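Local coordinates for chemotaxis signal transduction protein (Thermoanaerobacter tengcongensis, PDB 2QDL) that probably serves as the scaffold that couples the histidine kinase CheA to chemoreceptors in bacterial chemotaxis, as CheW proteins do, at residues 35-40 and 94-99; 45-50 and 145-150; 52-57 and 83-88. One frame throughout, in Å; residues are numbered along the deposited sequence.

Three small, almost wholly apolar contacts tie together parts of the CheW-like domain of this protein, whose fold is built of beta-barrel subdomains. Contact 3 is buried: isoleucines and a leucine of strands 50-56 and 82-88 meet inside one subdomain. Contact 1, centred about 9 Å from the centre of contact 3, lies at the surface and brings a carboxylate beside an aliphatic side chain; the two share a sheet, in which strand 82-88 pairs with both 33-36 and 91-106, and contact 3 is nested in the loop that contact 1 closes. Contact 2, partly buried, joins a loop to the hairpin near the C-terminus and the residue before it, through two phenylalanines and aliphatic groups, and touches contact 3 where F145 packs on I88.

Contact 1 of 3, residues 35-40 and 94-99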
# COMPACT_ATOMS: atom_id res chain seq x y z
N VAL A 35 8.91 -7.16 -3.24
CA VAL A 35 10.17 -7.75 -2.75
C VAL A 35 9.96 -8.35 -1.36
O VAL A 35 9.01 -8.00 -0.68
CB VAL A 35 11.37 -6.72 -2.76
CG1 VAL A 35 11.59 -6.13 -4.18
CG2 VAL A 35 11.14 -5.61 -1.82
N LYS A 36 10.84 -9.24 -0.92
CA LYS A 36 10.77 -9.70 0.48
C LYS A 36 11.04 -8.64 1.59
O LYS A 36 11.86 -7.71 1.41
CB LYS A 36 11.63 -10.93 0.68
CG LYS A 36 11.08 -12.09 -0.12
CD LYS A 36 11.94 -13.32 0.05
CE LYS A 36 11.45 -14.48 -0.76
NZ LYS A 36 12.66 -15.31 -1.07
N ASP A 37 10.34 -8.80 2.73
CA ASP A 37 10.46 -7.91 3.90
C ASP A 37 11.73 -8.26 4.67
O ASP A 37 11.67 -8.81 5.78
CB ASP A 37 9.22 -8.05 4.82
CG ASP A 37 9.30 -7.17 6.09
OD1 ASP A 37 10.31 -6.47 6.28
OD2 ASP A 37 8.34 -7.17 6.90
N VAL A 38 12.88 -7.94 4.08
CA VAL A 38 14.19 -8.20 4.69
C VAL A 38 15.22 -7.10 4.36
O VAL A 38 15.14 -6.40 3.32
CB VAL A 38 14.75 -9.64 4.34
CG1 VAL A 38 16.19 -9.79 4.81
CG2 VAL A 38 13.92 -10.71 5.01
N SER A 39 16.19 -6.97 5.28
CA SER A 39 17.27 -5.98 5.17
C SER A 39 16.76 -4.56 4.98
O SER A 39 17.17 -3.84 4.07
CB SER A 39 18.29 -6.40 4.11
OG SER A 39 19.30 -7.23 4.70
N ILE A 40 15.84 -4.17 5.85
CA ILE A 40 15.48 -2.77 6.00
C ILE A 40 16.51 -2.18 6.96
O ILE A 40 16.75 -2.72 8.04
CB ILE A 40 14.01 -2.57 6.49
CG1 ILE A 40 13.04 -3.25 5.52
CG2 ILE A 40 13.68 -1.08 6.57
CD1 ILE A 40 11.64 -3.24 5.99
N GLY A 94 8.44 1.92 -0.65
CA GLY A 94 8.11 0.56 -0.25
C GLY A 94 7.09 0.56 0.87
O GLY A 94 7.16 1.37 1.81
N LEU A 95 6.10 -0.32 0.76
CA LEU A 95 5.07 -0.48 1.78
C LEU A 95 5.17 -1.91 2.31
O LEU A 95 5.11 -2.87 1.52
CB LEU A 95 3.67 -0.22 1.20
CG LEU A 95 3.42 0.99 0.28
CD1 LEU A 95 1.97 1.04 -0.12
CD2 LEU A 95 3.78 2.28 0.96
N ILE A 96 5.34 -2.03 3.63
CA ILE A 96 5.36 -3.34 4.29
C ILE A 96 3.95 -3.87 4.38
O ILE A 96 3.01 -3.16 4.74
CB ILE A 96 6.02 -3.26 5.71
CG1 ILE A 96 7.48 -2.82 5.59
CG2 ILE A 96 5.93 -4.62 6.48
CD1 ILE A 96 8.06 -2.34 6.90
N VAL A 97 3.81 -5.15 4.03
CA VAL A 97 2.53 -5.88 4.13
C VAL A 97 2.81 -7.27 4.72
O VAL A 97 3.88 -7.82 4.52
CB VAL A 97 1.79 -5.98 2.73
CG1 VAL A 97 1.63 -4.62 2.09
CG2 VAL A 97 2.52 -6.92 1.75
N ASP A 98 1.83 -7.84 5.43
CA ASP A 98 1.97 -9.18 6.01
C ASP A 98 1.94 -10.28 4.96
O ASP A 98 2.52 -11.32 5.15
CB ASP A 98 0.88 -9.47 7.08
CG ASP A 98 1.01 -8.58 8.29
OD1 ASP A 98 2.12 -8.07 8.53
OD2 ASP A 98 0.01 -8.40 9.01
N ALA A 99 1.23 -10.06 3.86
CA ALA A 99 1.15 -11.07 2.79
C ALA A 99 0.36 -10.50 1.65
O ALA A 99 -0.53 -9.71 1.85
CB ALA A 99 0.45 -12.37 3.31
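I96, on strand 91-106, meets both D37 and I40 from the chain that leaves strand 33-36. From CB its side chain divides. CG2, set anti to the backbone N, approaches the carboxylate of D37, with OD2 of D37 3.5 Å from CG2 of I96; the two side chains cross obliquely. The other branch runs from CB through CG1, chi1 -62°, to CD1 of I96, which ends 3.8 Å from CD1 of I40. That second meeting is tip to tip, methyl against methyl, as the two isoleucines reach toward each other. D37 is the centre of an inverse gamma turn, accompanied by a weak 2.9 Å bond from N of V38 to O of K36, and here the chain turns away from strand 33-36. The same I96 also packs on V63 and D65 of strand 59-65, its neighbour in the sheet, while I40 lies on V63, I83 and I54. The contact thus joins the loop after strand 33-36 to strand 91-106. Between I40 and I96 the attraction is dispersive, whereas I96 offers the D37 carboxylate only a methyl; the side chain of D37 also touches K77 and S81, and the nearby lysine would be expected to offset some of its charge.

Contact 2 of 3, residues 45-50 and 145-150; sequences ETPEFI and FEVNGK
V147 meets P47 and F49, while F145 meets I50, so two residues flanking E146 pack on the loop before strand 50-56 and on the first residue of that strand. CG2 of V147 does the touching in the first group: it sits at the edge of the F49 ring, near the ring plane, 3.6 Å from CZ of F49, and 4.1 Å from CG of P47. The side chains of F49 and V147 run alongside each other, pointing opposite ways. With chi1 at 71°, CG of F49 lies between its backbone N and carbonyl carbon, and from there the ring extends to V147. In the second group CD1 of I50 comes obliquely to the F145 ring, 3.6 Å from CD1 of F145, the two side chains crossing at about a right angle. Each segment is folded by a tight turn. A type I turn from P47 to I50 is closed by a 3.0 Å bond from N of I50 to O of P47, and a type II' turn from V147 to K150 makes the hairpin of strands 146-147 and 150-151. Around them, F49 forms a cation-pi interaction with R69, in helix 66-70; NH2 of R69 also hydrogen-bonds O of E146, and F145 rests on P62 and I64 of strand 59-65.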
# COMPACT_ATOMS: atom_id res chain seq x y z
N GLU A 45 16.65 9.46 13.33
CA GLU A 45 15.95 10.75 13.24
C GLU A 45 14.77 10.77 12.28
O GLU A 45 14.40 11.84 11.79
CB GLU A 45 16.92 11.89 12.87
CG GLU A 45 18.26 11.89 13.59
CD GLU A 45 18.19 12.53 14.96
OE1 GLU A 45 18.58 13.73 15.09
OE2 GLU A 45 17.73 11.84 15.91
N THR A 46 14.19 9.61 12.00
CA THR A 46 12.96 9.56 11.19
C THR A 46 11.76 9.19 12.05
O THR A 46 11.92 8.56 13.10
CB THR A 46 13.07 8.56 10.00
OG1 THR A 46 13.32 7.23 10.49
CG2 THR A 46 14.16 8.96 9.06
N PRO A 47 10.54 9.54 11.60
CA PRO A 47 9.34 9.05 12.28
C PRO A 47 9.35 7.53 12.39
O PRO A 47 9.90 6.82 11.52
CB PRO A 47 8.21 9.49 11.35
CG PRO A 47 8.75 10.66 10.63
CD PRO A 47 10.20 10.40 10.44
N GLU A 48 8.75 7.04 13.46
CA GLU A 48 8.64 5.60 13.70
C GLU A 48 8.02 4.82 12.54
O GLU A 48 8.40 3.68 12.31
CB GLU A 48 7.84 5.35 14.99
CG GLU A 48 8.53 5.82 16.26
CD GLU A 48 8.39 7.34 16.53
OE1 GLU A 48 7.76 8.08 15.70
OE2 GLU A 48 8.91 7.79 17.59
N PHE A 49 7.07 5.41 11.83
CA PHE A 49 6.38 4.72 10.73
C PHE A 49 7.26 4.56 9.49
O PHE A 49 6.95 3.76 8.62
CB PHE A 49 5.02 5.37 10.38
CG PHE A 49 5.14 6.69 9.71
CD1 PHE A 49 4.98 7.87 10.44
CD2 PHE A 49 5.39 6.79 8.35
CE1 PHE A 49 5.09 9.12 9.82
CE2 PHE A 49 5.50 8.04 7.73
CZ PHE A 49 5.35 9.21 8.48
N ILE A 50 8.35 5.35 9.41
CA ILE A 50 9.40 5.12 8.42
C ILE A 50 10.36 4.05 8.94
O ILE A 50 11.30 4.34 9.69
CB ILE A 50 10.20 6.38 8.07
CG1 ILE A 50 9.28 7.59 7.83
CG2 ILE A 50 11.14 6.10 6.87
CD1 ILE A 50 8.77 7.70 6.43
N PHE A 145 3.76 9.57 3.04
CA PHE A 145 5.03 10.08 3.56
C PHE A 145 4.96 11.53 4.06
O PHE A 145 5.95 12.05 4.55
CB PHE A 145 6.13 9.98 2.47
CG PHE A 145 6.62 8.58 2.26
CD1 PHE A 145 7.72 8.11 2.98
CD2 PHE A 145 5.96 7.72 1.38
CE1 PHE A 145 8.16 6.81 2.81
CE2 PHE A 145 6.38 6.42 1.21
CZ PHE A 145 7.49 5.95 1.91
N GLU A 146 3.80 12.17 3.92
CA GLU A 146 3.68 13.57 4.27
C GLU A 146 3.47 13.79 5.77
O GLU A 146 2.41 13.48 6.31
CB GLU A 146 2.60 14.29 3.44
CG GLU A 146 3.00 15.74 3.11
CD GLU A 146 1.90 16.55 2.47
OE1 GLU A 146 1.39 16.15 1.39
OE2 GLU A 146 1.54 17.61 3.03
N VAL A 147 4.52 14.31 6.41
CA VAL A 147 4.57 14.61 7.84
C VAL A 147 4.40 16.12 8.02
O VAL A 147 5.27 16.90 7.61
CB VAL A 147 5.94 14.20 8.44
CG1 VAL A 147 5.99 14.51 9.92
CG2 VAL A 147 6.22 12.72 8.20
N ASN A 148 3.29 16.53 8.63
CA ASN A 148 2.91 17.96 8.66
C ASN A 148 2.87 18.40 7.18
O ASN A 148 2.29 17.69 6.34
CB ASN A 148 3.93 18.79 9.48
N GLY A 149 3.48 19.55 6.84
CA GLY A 149 3.43 19.98 5.44
C GLY A 149 4.48 19.34 4.54
O GLY A 149 4.48 19.57 3.33
N LYS A 150 5.39 18.56 5.11
CA LYS A 150 6.55 18.13 4.31
C LYS A 150 6.69 16.62 4.16
O LYS A 150 6.28 15.85 5.03
CB LYS A 150 7.85 18.75 4.88
CG LYS A 150 8.94 19.03 3.83
CD LYS A 150 10.16 19.75 4.44
CE LYS A 150 10.88 18.88 5.49
NZ LYS A 150 11.64 19.70 6.48

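Contact 3 of 3, residues 52-57 and 83-88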
# COMPACT_ATOMS: atom_id res chain seq x y z
N GLY A 52 12.62 2.42 7.52
CA GLY A 52 13.97 2.57 7.06
C GLY A 52 14.10 2.56 5.57
O GLY A 52 13.20 2.97 4.85
N ILE A 53 15.23 2.07 5.10
CA ILE A 53 15.46 2.03 3.69
C ILE A 53 15.93 0.67 3.23
O ILE A 53 16.51 -0.09 3.99
CB ILE A 53 16.42 3.19 3.22
CG1 ILE A 53 15.72 4.54 3.36
CG2 ILE A 53 16.75 3.04 1.76
CD1 ILE A 53 16.66 5.71 3.21
N ILE A 54 15.66 0.39 1.96
CA ILE A 54 16.24 -0.77 1.28
C ILE A 54 17.09 -0.30 0.08
O ILE A 54 16.86 0.76 -0.51
CB ILE A 54 15.17 -1.82 0.83
CG1 ILE A 54 14.10 -1.17 -0.07
CG2 ILE A 54 14.56 -2.52 2.06
CD1 ILE A 54 13.30 -2.18 -0.88
N ASN A 55 18.09 -1.10 -0.24
CA ASN A 55 18.91 -0.87 -1.40
C ASN A 55 18.44 -1.83 -2.46
O ASN A 55 18.73 -3.03 -2.39
CB ASN A 55 20.39 -1.12 -1.07
CG ASN A 55 21.25 -1.10 -2.31
OD1 ASN A 55 20.81 -0.72 -3.36
ND2 ASN A 55 22.49 -1.51 -2.18
N LEU A 56 17.68 -1.33 -3.42
CA LEU A 56 17.12 -2.21 -4.44
C LEU A 56 17.79 -1.92 -5.77
O LEU A 56 17.56 -0.88 -6.34
CB LEU A 56 15.60 -2.05 -4.53
CG LEU A 56 14.91 -2.95 -5.57
CD1 LEU A 56 15.15 -4.43 -5.24
CD2 LEU A 56 13.43 -2.65 -5.68
N ARG A 57 18.66 -2.83 -6.21
CA ARG A 57 19.44 -2.67 -7.45
C ARG A 57 20.19 -1.33 -7.54
O ARG A 57 20.25 -0.72 -8.61
CB ARG A 57 18.54 -2.86 -8.69
CG ARG A 57 17.97 -4.25 -8.83
CD ARG A 57 17.21 -4.44 -10.18
NE ARG A 57 15.92 -3.81 -10.11
CZ ARG A 57 14.80 -4.36 -9.62
NH1 ARG A 57 14.79 -5.60 -9.17
NH2 ARG A 57 13.70 -3.65 -9.57
N ILE A 83 7.55 -6.41 0.75
CA ILE A 83 7.60 -5.00 0.50
C ILE A 83 7.10 -4.72 -0.90
O ILE A 83 7.76 -5.07 -1.89
CB ILE A 83 9.04 -4.39 0.66
CG1 ILE A 83 9.59 -4.63 2.08
CG2 ILE A 83 9.00 -2.90 0.28
CD1 ILE A 83 11.12 -4.39 2.24
N ILE A 84 5.95 -4.08 -0.96
CA ILE A 84 5.35 -3.66 -2.23
C ILE A 84 5.97 -2.35 -2.66
O ILE A 84 5.88 -1.34 -1.95
CB ILE A 84 3.83 -3.47 -2.12
CG1 ILE A 84 3.17 -4.77 -1.58
CG2 ILE A 84 3.25 -3.05 -3.45
CD1 ILE A 84 1.69 -4.66 -1.38
N ILE A 85 6.61 -2.39 -3.83
CA ILE A 85 7.22 -1.19 -4.41
C ILE A 85 6.18 -0.43 -5.20
O ILE A 85 5.55 -0.95 -6.13
CB ILE A 85 8.45 -1.50 -5.27
CG1 ILE A 85 9.42 -2.45 -4.54
CG2 ILE A 85 9.13 -0.20 -5.81
CD1 ILE A 85 9.96 -1.94 -3.22
N VAL A 86 5.98 0.82 -4.80
CA VAL A 86 5.05 1.71 -5.46
C VAL A 86 5.81 3.00 -5.91
O VAL A 86 7.03 3.12 -5.73
CB VAL A 86 3.82 2.05 -4.53
CG1 VAL A 86 3.11 0.76 -4.06
CG2 VAL A 86 4.25 2.91 -3.33
N GLU A 87 5.09 3.95 -6.49
CA GLU A 87 5.66 5.22 -6.91
C GLU A 87 4.75 6.32 -6.40
O GLU A 87 3.56 6.25 -6.59
CB GLU A 87 5.75 5.29 -8.44
CG GLU A 87 6.29 6.61 -8.92
CD GLU A 87 6.15 6.78 -10.44
OE1 GLU A 87 5.04 7.10 -10.96
OE2 GLU A 87 7.18 6.62 -11.10
N ILE A 88 5.32 7.26 -5.67
CA ILE A 88 4.58 8.33 -5.05
C ILE A 88 5.32 9.60 -5.46
O ILE A 88 6.52 9.75 -5.18
CB ILE A 88 4.55 8.21 -3.51
CG1 ILE A 88 3.87 6.91 -3.07
CG2 ILE A 88 3.86 9.42 -2.89
CD1 ILE A 88 3.95 6.70 -1.59
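Strands 50-56 and 82-88 face each other across the interior of one beta-barrel subdomain of the CheW fold, their segments crossing at -77° with axes 11.1 Å apart at closest approach. The nearest CA atoms, those of I54 and I83, are 9.7 Å apart, so the strands are not paired and side chains span the space between them. Each strand pairs elsewhere: 50-56 with 59-65, and 82-88 with both 33-36 and 91-106. The alternation of strand residues directs I54 and L56 from one segment and I83 and I85 from the other toward the opposing strand, L56 being less enclosed than the three isoleucines, and all three meetings are tip to tip. I54 uses both its branches. CG1 occupies the position between the backbone N and the carbonyl carbon, chi1 56°, and carries CD1 to the end of I85, while CG2 of I54 lies 3.9 Å from CD1 of I83. L56 touches I85 and also packs on E33 and V35 of strand 33-36. Just after L56, R57 makes a salt bridge to E33, and CG of L56 lies above one face of the R57 guanidinium, toward its rim. I85 is thus met at two atoms, CD1 of I85 lying 4.1 Å from CD1 of I54 and CG1 of I85 4.2 Å from CD2 of L56.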